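Local coordinates for protein type II restriction enzyme MspI (Moraxella sp., PDB 1SA3) that recognises the double-stranded DNA sequence 5'-CCGG-3' and cleaves it after the first cytosine, leaving fragments with 5'-phosphates, at residues 40-45 against 78-83; 117-122 against 204-209; 128-133 against 255-260. All coordinates share one frame; numbering follows the deposited sequence.

Contact 1. Residues 40-45 against 78-83; sequences DIFKDI and IDVSSS
Phe-42 and Ile-45 bring the apolar part of this contact to Val-80, one to each of its methyl groups. CG1 of Val-80 lies at the edge of the Phe-42 ring, near its plane, 4.3 Å from CD2, while CG2 meets CD1 of Ile-45. With CG1 of Val-80 anti to the backbone N (chi1 -169°), one methyl is turned to Phe-42 and the other to Ile-45; Leu-48 of helix 45-51 also touches both Phe-42 and Val-80.

The link between helices 23-41 and 45-51 runs along strand 77-84, which is outermost within this chain in the five-stranded mixed sheet of this PDDEXK-clan nuclease. No direct hydrogen bond joins 40-45 to 78-83. Two CA-H...O contacts bring the backbones together: CA of Ser-81 points almost straight at O of Lys-43 (angle at H 176°), and CA of Asp-44 lies 3.3 Å from O of Val-80.

Two waters supply the polar bridges. One donates to O of Lys-43 and accepts from N of Ser-82. The other accepts from N of Ile-45 and donates to OD1 of Asp-79. Ser-82 OG hydrogen-bonds Leu-39 O in the last turn of helix 23-41, and Asp-44 caps helix 45-51 through Ser-47 N.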
loop_
_atom_site.group_PDB
_atom_site.type_symbol
_atom_site.label_atom_id
_atom_site.label_comp_id
_atom_site.label_asym_id
_atom_site.label_seq_id
_atom_site.Cartn_x
_atom_site.Cartn_y
_atom_site.Cartn_z
ATOM N N ASP E 40 -12.679 4.769 11.731
ATOM C CA ASP E 40 -13.813 5.526 12.249
ATOM C C ASP E 40 -14.856 5.844 11.180
ATOM O O ASP E 40 -16.056 5.822 11.452
ATOM C CB ASP E 40 -13.332 6.823 12.909
ATOM C CG ASP E 40 -12.723 6.587 14.284
ATOM O OD1 ASP E 40 -12.782 5.439 14.774
ATOM O OD2 ASP E 40 -12.192 7.555 14.873
ATOM N N ILE E 41 -14.409 6.144 9.966
ATOM C CA ILE E 41 -15.345 6.442 8.894
ATOM C C ILE E 41 -16.204 5.202 8.623
ATOM O O ILE E 41 -17.401 5.321 8.352
ATOM C CB ILE E 41 -14.605 6.871 7.599
ATOM C CG1 ILE E 41 -13.985 8.256 7.791
ATOM C CG2 ILE E 41 -15.573 6.880 6.415
ATOM C CD1 ILE E 41 -13.065 8.696 6.660
ATOM N N PHE E 42 -15.592 4.021 8.729
ATOM C CA PHE E 42 -16.282 2.753 8.491
ATOM C C PHE E 42 -16.500 1.933 9.760
ATOM O O PHE E 42 -16.524 0.701 9.716
ATOM C CB PHE E 42 -15.493 1.906 7.476
ATOM C CG PHE E 42 -15.480 2.482 6.086
ATOM C CD1 PHE E 42 -14.610 3.514 5.754
ATOM C CD2 PHE E 42 -16.372 2.018 5.119
ATOM C CE1 PHE E 42 -14.623 4.081 4.486
ATOM C CE2 PHE E 42 -16.400 2.575 3.839
ATOM C CZ PHE E 42 -15.524 3.611 3.519
ATOM N N LYS E 43 -16.678 2.615 10.884
ATOM C CA LYS E 43 -16.868 1.954 12.174
ATOM C C LYS E 43 -18.161 1.154 12.247
ATOM O O LYS E 43 -18.176 0.034 12.757
ATOM C CB LYS E 43 -16.847 2.997 13.297
ATOM C CG LYS E 43 -16.846 2.404 14.695
ATOM C CD LYS E 43 -16.859 3.508 15.742
ATOM C CE LYS E 43 -16.562 2.951 17.124
ATOM N NZ LYS E 43 -15.217 2.311 17.154
ATOM N N ASP E 44 -19.241 1.740 11.746
ATOM C CA ASP E 44 -20.545 1.090 11.744
ATOM C C ASP E 44 -21.424 1.682 10.656
ATOM O O ASP E 44 -21.064 2.670 10.020
ATOM C CB ASP E 44 -21.211 1.244 13.112
ATOM C CG ASP E 44 -21.094 2.651 13.657
ATOM O OD1 ASP E 44 -20.764 2.787 14.848
ATOM O OD2 ASP E 44 -21.328 3.611 12.895
ATOM N N ILE E 45 -22.581 1.075 10.432
ATOM C CA ILE E 45 -23.472 1.561 9.398
ATOM C C ILE E 45 -23.902 3.007 9.671
ATOM O O ILE E 45 -24.096 3.784 8.742
ATOM C CB ILE E 45 -24.707 0.649 9.262
ATOM C CG1 ILE E 45 -25.525 1.067 8.039
ATOM C CG2 ILE E 45 -25.539 0.688 10.538
ATOM C CD1 ILE E 45 -24.797 0.896 6.723
ATOM N N ILE E 78 -25.785 -3.262 4.072
ATOM C CA ILE E 78 -26.703 -3.354 5.194
ATOM C C ILE E 78 -25.998 -3.132 6.522
ATOM O O ILE E 78 -26.593 -2.633 7.471
ATOM C CB ILE E 78 -27.407 -4.732 5.227
ATOM C CG1 ILE E 78 -28.150 -4.967 3.908
ATOM C CG2 ILE E 78 -28.360 -4.810 6.404
ATOM C CD1 ILE E 78 -29.115 -3.861 3.514
ATOM N N ASP E 79 -24.728 -3.510 6.595
ATOM C CA ASP E 79 -23.970 -3.322 7.820
ATOM C C ASP E 79 -22.487 -3.242 7.509
ATOM O O ASP E 79 -22.025 -3.751 6.485
ATOM C CB ASP E 79 -24.239 -4.464 8.798
ATOM C CG ASP E 79 -23.768 -4.145 10.207
ATOM O OD1 ASP E 79 -23.677 -2.949 10.549
ATOM O OD2 ASP E 79 -23.504 -5.087 10.977
ATOM N N VAL E 80 -21.747 -2.599 8.401
ATOM C CA VAL E 80 -20.315 -2.428 8.229
ATOM C C VAL E 80 -19.636 -2.394 9.585
ATOM O O VAL E 80 -20.222 -1.948 10.573
ATOM C CB VAL E 80 -19.978 -1.091 7.523
ATOM C CG1 VAL E 80 -18.505 -1.076 7.108
ATOM C CG2 VAL E 80 -20.879 -0.877 6.324
ATOM N N SER E 81 -18.401 -2.877 9.617
ATOM C CA SER E 81 -17.577 -2.882 10.817
ATOM C C SER E 81 -16.130 -2.865 10.336
ATOM O O SER E 81 -15.844 -3.232 9.192
ATOM C CB SER E 81 -17.832 -4.129 11.661
ATOM O OG SER E 81 -17.397 -5.292 10.995
ATOM N N SER E 82 -15.220 -2.441 11.199
ATOM C CA SER E 82 -13.814 -2.369 10.823
ATOM C C SER E 82 -12.927 -2.590 12.032
ATOM O O SER E 82 -13.367 -2.439 13.171
ATOM C CB SER E 82 -13.507 -0.998 10.216
ATOM O OG SER E 82 -13.737 0.033 11.163
ATOM N N SER E 83 -11.671 -2.941 11.788
ATOM C CA SER E 83 -10.752 -3.168 12.884
ATOM C C SER E 83 -9.302 -3.231 12.445
ATOM O O SER E 83 -8.993 -3.562 11.295
ATOM C CB SER E 83 -11.100 -4.473 13.602
ATOM O OG SER E 83 -10.722 -5.597 12.824
HETATM O O HOH W 1 -16.072 -1.429 13.726
HETATM O O HOH W 2 -23.250 -1.244 12.382
#

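Contact 2. Residues 117-122 against 204-209; sequences NIKHSS and LIRFQV. With nucleotides of chain A.
Asn-117 lies in a parallel strand pair of the central mixed sheet of the PDDEXK-type fold, its O accepting from N of Ile-205 at 2.9 Å and its CB resting on CD2 of Leu-204. One water links its OD1 to NH2 of Arg-206; another, taking NE, lies within reach of both Asn-117 OD1 and Ile-205 O. Arg-206 NH1 makes a salt bridge to OXT of Gly-262, and Asn-117 ND2 bonds Lys-97 O.

Ile-118 lies alongside Ile-205, and its CG2 touches CE1 at the edge of the Phe-207 ring, in the ring plane. The N of Ile-118 bonds Asp-99, a sodium ligand. Lys-119, on the other face, runs side by side with Arg-206; its CB, CG and CD pass alongside OP2 of DG6 of chain A. Its backbone bonds both ways, N to Ile-205 O and O from Phe-207 N.

His-120 grips OP1 of DG6 twice, from N at 2.9 Å and from ND1 at 2.7 Å, with the oxygen at the ring edge. Ser-121 pairs through N and O with Phe-207 and Val-209, and its OG, anti to the backbone N (chi1 178°), donates to OP2 of DG7. Finally, Ser-122 holds OP1 of DG7 with both N and OG, the hydroxyl at 2.7 Å.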
loop_
_atom_site.group_PDB
_atom_site.type_symbol
_atom_site.label_atom_id
_atom_site.label_comp_id
_atom_site.label_asym_id
_atom_site.label_seq_id
_atom_site.Cartn_x
_atom_site.Cartn_y
_atom_site.Cartn_z
ATOM N N ASN E 117 -4.219 -1.941 3.275
ATOM C CA ASN E 117 -2.860 -1.524 3.587
ATOM C C ASN E 117 -3.002 0.002 3.569
ATOM O O ASN E 117 -3.495 0.569 2.597
ATOM C CB ASN E 117 -1.855 -1.975 2.536
ATOM C CG ASN E 117 -0.441 -1.505 2.856
ATOM O OD1 ASN E 117 -0.036 -0.420 2.453
ATOM N ND2 ASN E 117 0.301 -2.312 3.607
ATOM N N ILE E 118 -2.582 0.659 4.642
ATOM C CA ILE E 118 -2.734 2.111 4.743
ATOM C C ILE E 118 -1.430 2.813 5.062
ATOM O O ILE E 118 -0.720 2.411 5.978
ATOM C CB ILE E 118 -3.757 2.468 5.845
ATOM C CG1 ILE E 118 -5.030 1.643 5.643
ATOM C CG2 ILE E 118 -4.075 3.976 5.812
ATOM C CD1 ILE E 118 -6.072 1.801 6.749
ATOM N N LYS E 119 -1.127 3.869 4.308
ATOM C CA LYS E 119 0.094 4.637 4.519
ATOM C C LYS E 119 -0.159 6.128 4.366
ATOM O O LYS E 119 -1.204 6.550 3.864
ATOM C CB LYS E 119 1.169 4.258 3.500
ATOM C CG LYS E 119 1.661 2.833 3.552
ATOM C CD LYS E 119 2.737 2.611 2.473
ATOM C CE LYS E 119 3.064 1.138 2.326
ATOM N NZ LYS E 119 3.446 0.515 3.633
ATOM N N HIS E 120 0.809 6.919 4.824
ATOM C CA HIS E 120 0.747 8.373 4.684
ATOM C C HIS E 120 2.112 8.771 4.140
ATOM O O HIS E 120 3.123 8.143 4.451
ATOM C CB HIS E 120 0.509 9.070 6.028
ATOM C CG HIS E 120 1.762 9.345 6.803
ATOM N ND1 HIS E 120 2.509 8.349 7.395
ATOM C CD2 HIS E 120 2.399 10.508 7.080
ATOM C CE1 HIS E 120 3.553 8.886 8.000
ATOM N NE2 HIS E 120 3.510 10.196 7.826
ATOM N N SER E 121 2.138 9.815 3.327
ATOM C CA SER E 121 3.381 10.287 2.737
ATOM C C SER E 121 3.172 11.681 2.184
ATOM O O SER E 121 2.046 12.077 1.886
ATOM C CB SER E 121 3.821 9.369 1.594
ATOM O OG SER E 121 5.009 9.853 0.981
ATOM N N SER E 122 4.271 12.413 2.039
ATOM C CA SER E 122 4.220 13.756 1.485
ATOM C C SER E 122 4.516 13.649 -0.001
ATOM O O SER E 122 4.403 14.628 -0.726
ATOM C CB SER E 122 5.267 14.642 2.158
ATOM O OG SER E 122 6.555 14.085 1.989
ATOM N N LEU E 204 -5.125 -0.539 -1.521
ATOM C CA LEU E 204 -3.970 0.216 -1.057
ATOM C C LEU E 204 -4.463 1.655 -0.902
ATOM O O LEU E 204 -4.841 2.313 -1.885
ATOM C CB LEU E 204 -2.834 0.155 -2.083
ATOM C CG LEU E 204 -2.461 -1.256 -2.557
ATOM C CD1 LEU E 204 -1.331 -1.171 -3.579
ATOM C CD2 LEU E 204 -2.045 -2.122 -1.345
ATOM N N ILE E 205 -4.482 2.118 0.340
ATOM C CA ILE E 205 -4.941 3.458 0.677
ATOM C C ILE E 205 -3.721 4.324 0.940
ATOM O O ILE E 205 -2.893 3.992 1.777
ATOM C CB ILE E 205 -5.831 3.425 1.948
ATOM C CG1 ILE E 205 -7.053 2.539 1.691
ATOM C CG2 ILE E 205 -6.264 4.836 2.344
ATOM C CD1 ILE E 205 -7.986 2.399 2.893
ATOM N N ARG E 206 -3.610 5.426 0.207
ATOM C CA ARG E 206 -2.481 6.333 0.358
ATOM C C ARG E 206 -2.930 7.759 0.656
ATOM O O ARG E 206 -3.490 8.434 -0.209
ATOM C CB ARG E 206 -1.631 6.341 -0.916
ATOM C CG ARG E 206 -1.055 4.990 -1.309
ATOM C CD ARG E 206 -0.051 4.484 -0.287
ATOM N NE ARG E 206 0.553 3.225 -0.711
ATOM C CZ ARG E 206 1.322 3.088 -1.786
ATOM N NH1 ARG E 206 1.589 4.137 -2.553
ATOM N NH2 ARG E 206 1.821 1.902 -2.101
ATOM N N PHE E 207 -2.689 8.206 1.882
ATOM C CA PHE E 207 -3.035 9.565 2.285
ATOM C C PHE E 207 -1.858 10.472 1.967
ATOM O O PHE E 207 -0.715 10.171 2.329
ATOM C CB PHE E 207 -3.300 9.646 3.788
ATOM C CG PHE E 207 -4.631 9.116 4.201
ATOM C CD1 PHE E 207 -4.748 7.842 4.737
ATOM C CD2 PHE E 207 -5.771 9.894 4.063
ATOM C CE1 PHE E 207 -5.997 7.350 5.131
ATOM C CE2 PHE E 207 -7.017 9.417 4.453
ATOM C CZ PHE E 207 -7.129 8.140 4.988
ATOM N N GLN E 208 -2.130 11.561 1.262
ATOM C CA GLN E 208 -1.084 12.517 0.957
ATOM C C GLN E 208 -1.163 13.536 2.093
ATOM O O GLN E 208 -2.171 14.228 2.260
ATOM C CB GLN E 208 -1.336 13.194 -0.384
ATOM C CG GLN E 208 -0.242 14.177 -0.755
ATOM C CD GLN E 208 -0.430 14.731 -2.149
ATOM O OE1 GLN E 208 -1.538 15.122 -2.526
ATOM N NE2 GLN E 208 0.650 14.779 -2.917
ATOM N N VAL E 209 -0.098 13.604 2.879
ATOM C CA VAL E 209 -0.041 14.498 4.024
ATOM C C VAL E 209 1.210 15.350 3.936
ATOM O O VAL E 209 2.326 14.825 3.905
ATOM C CB VAL E 209 -0.007 13.688 5.327
ATOM C CG1 VAL E 209 0.049 14.619 6.516
ATOM C CG2 VAL E 209 -1.240 12.790 5.407
ATOM P P DG A 6 4.110 5.225 6.458
ATOM O OP1 DG A 6 2.719 5.736 6.590
ATOM O OP2 DG A 6 4.497 4.466 5.233
ATOM O "O5'" DG A 6 5.152 6.411 6.632
ATOM C "C5'" DG A 6 6.013 6.799 5.569
ATOM C "C4'" DG A 6 7.054 7.759 6.086
ATOM O "O4'" DG A 6 8.121 6.939 6.631
ATOM C "C3'" DG A 6 7.699 8.584 4.977
ATOM O "O3'" DG A 6 7.266 9.931 4.929
ATOM C "C2'" DG A 6 9.185 8.559 5.275
ATOM C "C1'" DG A 6 9.402 7.440 6.277
ATOM N N9 DG A 6 10.120 6.400 5.543
ATOM C C8 DG A 6 9.600 5.262 4.966
ATOM N N7 DG A 6 10.474 4.613 4.234
ATOM C C5 DG A 6 11.647 5.347 4.365
ATOM C C6 DG A 6 12.940 5.138 3.791
ATOM O O6 DG A 6 13.306 4.241 3.018
ATOM N N1 DG A 6 13.844 6.121 4.193
ATOM C C2 DG A 6 13.544 7.178 5.032
ATOM N N2 DG A 6 14.551 8.038 5.301
ATOM N N3 DG A 6 12.346 7.382 5.567
ATOM C C4 DG A 6 11.454 6.436 5.194
ATOM P P DG A 7 7.432 10.738 3.551
ATOM O OP1 DG A 7 6.534 11.911 3.639
ATOM O OP2 DG A 7 7.321 9.814 2.396
ATOM O "O5'" DG A 7 8.938 11.231 3.615
ATOM C "C5'" DG A 7 9.432 11.845 4.798
ATOM C "C4'" DG A 7 10.834 12.355 4.570
ATOM O "O4'" DG A 7 11.732 11.228 4.416
ATOM C "C3'" DG A 7 10.979 13.204 3.307
ATOM O "O3'" DG A 7 11.824 14.323 3.562
ATOM C "C2'" DG A 7 11.647 12.266 2.321
ATOM C "C1'" DG A 7 12.490 11.386 3.230
ATOM N N9 DG A 7 12.737 10.064 2.665
ATOM C C8 DG A 7 11.818 9.063 2.455
ATOM N N7 DG A 7 12.326 8.020 1.858
ATOM C C5 DG A 7 13.665 8.341 1.677
ATOM C C6 DG A 7 14.724 7.601 1.071
ATOM O O6 DG A 7 14.688 6.471 0.554
ATOM N N1 DG A 7 15.924 8.310 1.101
ATOM C C2 DG A 7 16.088 9.569 1.640
ATOM N N2 DG A 7 17.322 10.088 1.577
ATOM N N3 DG A 7 15.114 10.263 2.202
ATOM C C4 DG A 7 13.938 9.596 2.185
HETATM O O HOH W 3 -1.114 1.766 0.888
HETATM O O HOH W 4 1.089 -0.133 -0.309
#

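Contact 3. Residues 128-133 against 255-260; sequences IAEYDV and AKKMQF. With nucleotides of chain A.
Glu-130 and Lys-257 cross at about a right angle on the DNA-facing side of an antiparallel pair, strand 127-131 against 258-261 in the small three-stranded sheet. The glutamate CB sits 3.2 Å from O of Met-258, and CG, placed between the backbone N and the carbonyl carbon (chi1 58°), packs on CE of Lys-257. From CD the carboxylate divides its work. OE2 uses its anti lone pair for a salt bridge to NZ of Lys-257, at 2.7 Å. OE1 lies 3.2 Å from C5 of DC4 of chain A and accepts from a water that in turn accepts from NE2 of Gln-259. The lysine is fully extended, its CG passing O of Tyr-131, and NZ also donates to OP2 of DC3 and to a water bound to OP2 of DC4.

Gln-259, beside Glu-130 in a non-hydrogen-bonded pair, reaches the major-groove edge of a guanine: NE2 donates to O6 of DG6 at 2.7 Å (N-H...O angle 165°). Its OE1 is held by NZ of Lys-261.

On the reverse face, CD1 of Tyr-131 meets CE1 of Phe-260 with the side chains at about a right angle, and Trp-247 meets the Phe-260 ring edge-to-face. Tyr-131 and Met-258 exchange N-H...O bonds, and Tyr-131 OH bonds Cys-186 O. A classic beta bulge sets Ile-128 and Ala-129 opposite Phe-260, whose O takes a nearly straight bond from Ile-128 N and a weak one from Ala-129 N.

The polar face pairs a base contact with a backbone contact, consistent with a part in recognising the site. Its carboxylate would probably be unfavourable near the phosphates without NZ of Lys-257, while Lys-261 and the water would set the glutamine amide so that an N-H points at O6, an acceptor.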
loop_
_atom_site.group_PDB
_atom_site.type_symbol
_atom_site.label_atom_id
_atom_site.label_comp_id
_atom_site.label_asym_id
_atom_site.label_seq_id
_atom_site.Cartn_x
_atom_site.Cartn_y
_atom_site.Cartn_z
ATOM N N ILE E 128 7.212 0.579 0.084
ATOM C CA ILE E 128 6.144 -0.403 0.221
ATOM C C ILE E 128 6.644 -1.670 0.895
ATOM O O ILE E 128 5.858 -2.412 1.484
ATOM C CB ILE E 128 5.526 -0.791 -1.136
ATOM C CG1 ILE E 128 6.629 -1.075 -2.148
ATOM C CG2 ILE E 128 4.575 0.309 -1.600
ATOM C CD1 ILE E 128 6.103 -1.493 -3.522
ATOM N N ALA E 129 7.944 -1.931 0.804
ATOM C CA ALA E 129 8.502 -3.119 1.447
ATOM C C ALA E 129 9.978 -3.302 1.153
ATOM O O ALA E 129 10.541 -2.651 0.270
ATOM C CB ALA E 129 7.736 -4.362 0.997
ATOM N N GLU E 130 10.602 -4.190 1.917
ATOM C CA GLU E 130 12.006 -4.512 1.731
ATOM C C GLU E 130 12.122 -6.036 1.762
ATOM O O GLU E 130 11.446 -6.704 2.554
ATOM C CB GLU E 130 12.869 -3.869 2.823
ATOM C CG GLU E 130 12.519 -4.255 4.250
ATOM C CD GLU E 130 13.496 -3.657 5.244
ATOM O OE1 GLU E 130 13.601 -2.411 5.317
ATOM O OE2 GLU E 130 14.168 -4.436 5.947
ATOM N N TYR E 131 12.955 -6.585 0.883
ATOM C CA TYR E 131 13.107 -8.034 0.821
ATOM C C TYR E 131 14.486 -8.446 0.349
ATOM O O TYR E 131 15.190 -7.674 -0.292
ATOM C CB TYR E 131 12.123 -8.656 -0.179
ATOM C CG TYR E 131 10.660 -8.289 -0.058
ATOM C CD1 TYR E 131 10.077 -7.402 -0.960
ATOM C CD2 TYR E 131 9.843 -8.890 0.898
ATOM C CE1 TYR E 131 8.721 -7.127 -0.926
ATOM C CE2 TYR E 131 8.470 -8.617 0.941
ATOM C CZ TYR E 131 7.923 -7.737 0.024
ATOM O OH TYR E 131 6.581 -7.458 0.045
ATOM N N ASP E 132 14.853 -9.690 0.648
ATOM C CA ASP E 132 16.112 -10.220 0.162
ATOM C C ASP E 132 15.764 -10.780 -1.217
ATOM O O ASP E 132 14.636 -11.213 -1.448
ATOM C CB ASP E 132 16.614 -11.357 1.045
ATOM C CG ASP E 132 17.845 -12.010 0.474
ATOM O OD1 ASP E 132 18.911 -11.359 0.475
ATOM O OD2 ASP E 132 17.742 -13.165 0.002
ATOM N N VAL E 133 16.731 -10.781 -2.125
ATOM C CA VAL E 133 16.511 -11.279 -3.473
ATOM C C VAL E 133 15.893 -12.678 -3.527
ATOM O O VAL E 133 14.989 -12.926 -4.317
ATOM C CB VAL E 133 17.844 -11.280 -4.266
ATOM C CG1 VAL E 133 18.850 -12.201 -3.581
ATOM C CG2 VAL E 133 17.603 -11.713 -5.703
ATOM N N ALA E 255 22.948 -6.737 6.464
ATOM C CA ALA E 255 22.921 -7.418 5.171
ATOM C C ALA E 255 22.429 -6.531 4.036
ATOM O O ALA E 255 21.566 -5.680 4.230
ATOM C CB ALA E 255 22.043 -8.650 5.258
ATOM N N LYS E 256 22.992 -6.727 2.850
ATOM C CA LYS E 256 22.557 -5.979 1.680
ATOM C C LYS E 256 21.114 -6.435 1.489
ATOM O O LYS E 256 20.828 -7.630 1.558
ATOM C CB LYS E 256 23.398 -6.361 0.467
ATOM C CG LYS E 256 24.864 -6.019 0.615
ATOM C CD LYS E 256 25.070 -4.518 0.761
ATOM C CE LYS E 256 26.552 -4.183 0.798
ATOM N NZ LYS E 256 26.798 -2.730 0.934
ATOM N N LYS E 257 20.203 -5.497 1.264
ATOM C CA LYS E 257 18.801 -5.862 1.124
ATOM C C LYS E 257 18.054 -4.863 0.249
ATOM O O LYS E 257 18.323 -3.661 0.276
ATOM C CB LYS E 257 18.176 -5.949 2.519
ATOM C CG LYS E 257 16.745 -6.477 2.573
ATOM C CD LYS E 257 16.288 -6.636 4.019
ATOM C CE LYS E 257 14.856 -7.154 4.116
ATOM N NZ LYS E 257 14.359 -7.131 5.529
ATOM N N MET E 258 17.100 -5.351 -0.526
ATOM C CA MET E 258 16.357 -4.467 -1.413
ATOM C C MET E 258 15.138 -3.788 -0.782
ATOM O O MET E 258 14.516 -4.325 0.131
ATOM C CB MET E 258 15.900 -5.239 -2.645
ATOM C CG MET E 258 17.020 -5.986 -3.343
ATOM S SD MET E 258 16.437 -6.760 -4.848
ATOM C CE MET E 258 16.607 -5.369 -5.989
ATOM N N GLN E 259 14.821 -2.600 -1.286
ATOM C CA GLN E 259 13.650 -1.850 -0.847
ATOM C C GLN E 259 12.944 -1.372 -2.101
ATOM O O GLN E 259 13.591 -1.020 -3.091
ATOM C CB GLN E 259 14.020 -0.625 -0.017
ATOM C CG GLN E 259 12.788 0.038 0.609
ATOM C CD GLN E 259 13.064 1.451 1.120
ATOM O OE1 GLN E 259 13.455 2.329 0.353
ATOM N NE2 GLN E 259 12.849 1.672 2.415
ATOM N N PHE E 260 11.618 -1.373 -2.062
ATOM C CA PHE E 260 10.833 -0.912 -3.195
ATOM C C PHE E 260 9.885 0.184 -2.768
ATOM O O PHE E 260 9.252 0.095 -1.714
ATOM C CB PHE E 260 10.036 -2.068 -3.807
ATOM C CG PHE E 260 10.897 -3.196 -4.266
ATOM C CD1 PHE E 260 11.212 -4.240 -3.400
ATOM C CD2 PHE E 260 11.465 -3.174 -5.535
ATOM C CE1 PHE E 260 12.095 -5.250 -3.799
ATOM C CE2 PHE E 260 12.345 -4.178 -5.939
ATOM C CZ PHE E 260 12.660 -5.211 -5.073
ATOM P P DC A 3 15.088 -8.813 8.718
ATOM O OP1 DC A 3 14.496 -10.132 8.404
ATOM O OP2 DC A 3 16.052 -8.195 7.774
ATOM O "O5'" DC A 3 13.888 -7.802 8.961
ATOM C "C5'" DC A 3 12.927 -8.095 9.967
ATOM C "C4'" DC A 3 11.915 -6.981 10.075
ATOM O "O4'" DC A 3 12.484 -5.847 10.770
ATOM C "C3'" DC A 3 11.355 -6.458 8.751
ATOM O "O3'" DC A 3 9.934 -6.470 8.849
ATOM C "C2'" DC A 3 11.926 -5.047 8.646
ATOM C "C1'" DC A 3 12.145 -4.645 10.105
ATOM N N1 DC A 3 13.241 -3.686 10.362
ATOM C C2 DC A 3 12.997 -2.555 11.173
ATOM O O2 DC A 3 11.858 -2.361 11.616
ATOM N N3 DC A 3 14.016 -1.709 11.449
ATOM C C4 DC A 3 15.232 -1.946 10.954
ATOM N N4 DC A 3 16.208 -1.090 11.260
ATOM C C5 DC A 3 15.503 -3.072 10.118
ATOM C C6 DC A 3 14.488 -3.903 9.846
ATOM P P DC A 4 9.030 -6.028 7.605
ATOM O OP1 DC A 4 7.853 -6.919 7.621
ATOM O OP2 DC A 4 9.819 -5.875 6.356
ATOM O "O5'" DC A 4 8.526 -4.595 8.054
ATOM C "C5'" DC A 4 7.765 -4.462 9.240
ATOM C "C4'" DC A 4 7.370 -3.021 9.433
ATOM O "O4'" DC A 4 8.540 -2.272 9.846
ATOM C "C3'" DC A 4 6.833 -2.349 8.164
ATOM O "O3'" DC A 4 5.601 -1.685 8.462
ATOM C "C2'" DC A 4 7.949 -1.396 7.761
ATOM C "C1'" DC A 4 8.651 -1.089 9.082
ATOM N N1 DC A 4 10.086 -0.771 8.952
ATOM C C2 DC A 4 10.626 0.291 9.701
ATOM O O2 DC A 4 9.893 0.921 10.481
ATOM N N3 DC A 4 11.933 0.605 9.553
ATOM C C4 DC A 4 12.695 -0.089 8.702
ATOM N N4 DC A 4 13.974 0.275 8.570
ATOM C C5 DC A 4 12.179 -1.184 7.944
ATOM C C6 DC A 4 10.883 -1.488 8.100
ATOM P P DG A 6 4.110 5.225 6.458
ATOM O OP1 DG A 6 2.719 5.736 6.590
ATOM O OP2 DG A 6 4.497 4.466 5.233
ATOM O "O5'" DG A 6 5.152 6.411 6.632
ATOM C "C5'" DG A 6 6.013 6.799 5.569
ATOM C "C4'" DG A 6 7.054 7.759 6.086
ATOM O "O4'" DG A 6 8.121 6.939 6.631
ATOM C "C3'" DG A 6 7.699 8.584 4.977
ATOM O "O3'" DG A 6 7.266 9.931 4.929
ATOM C "C2'" DG A 6 9.185 8.559 5.275
ATOM C "C1'" DG A 6 9.402 7.440 6.277
ATOM N N9 DG A 6 10.120 6.400 5.543
ATOM C C8 DG A 6 9.600 5.262 4.966
ATOM N N7 DG A 6 10.474 4.613 4.234
ATOM C C5 DG A 6 11.647 5.347 4.365
ATOM C C6 DG A 6 12.940 5.138 3.791
ATOM O O6 DG A 6 13.306 4.241 3.018
ATOM N N1 DG A 6 13.844 6.121 4.193
ATOM C C2 DG A 6 13.544 7.178 5.032
ATOM N N2 DG A 6 14.551 8.038 5.301
ATOM N N3 DG A 6 12.346 7.382 5.567
ATOM C C4 DG A 6 11.454 6.436 5.194
HETATM O O HOH W 5 12.086 -0.448 4.227
HETATM O O HOH W 6 11.628 -7.929 5.690
HETATM O O HOH W 7 19.010 -9.313 2.123
#

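How the contacts relate
From the N terminus, helix 23-41 ends in the turn of contact 1, which closes a mostly helical loop of 32 residues on strand 77-84 at the margin of the mixed sheet. The chain then crosses that sheet to strand 111-121, the first side of contact 2, and goes almost directly into strand 127-131, which opens contact 3. Contact 2 closes a loop of 81 residues when 204-209 returns to the mixed sheet, and contact 3 one of 121 when 255-260 completes the small sheet; the two cross rather than nest. Arg-206 and Lys-119 pack on Ile-128, which joins the two sheets; both contacts also bind the DNA. Contact 1 lies about 35 Å, centre to centre, from contact 3.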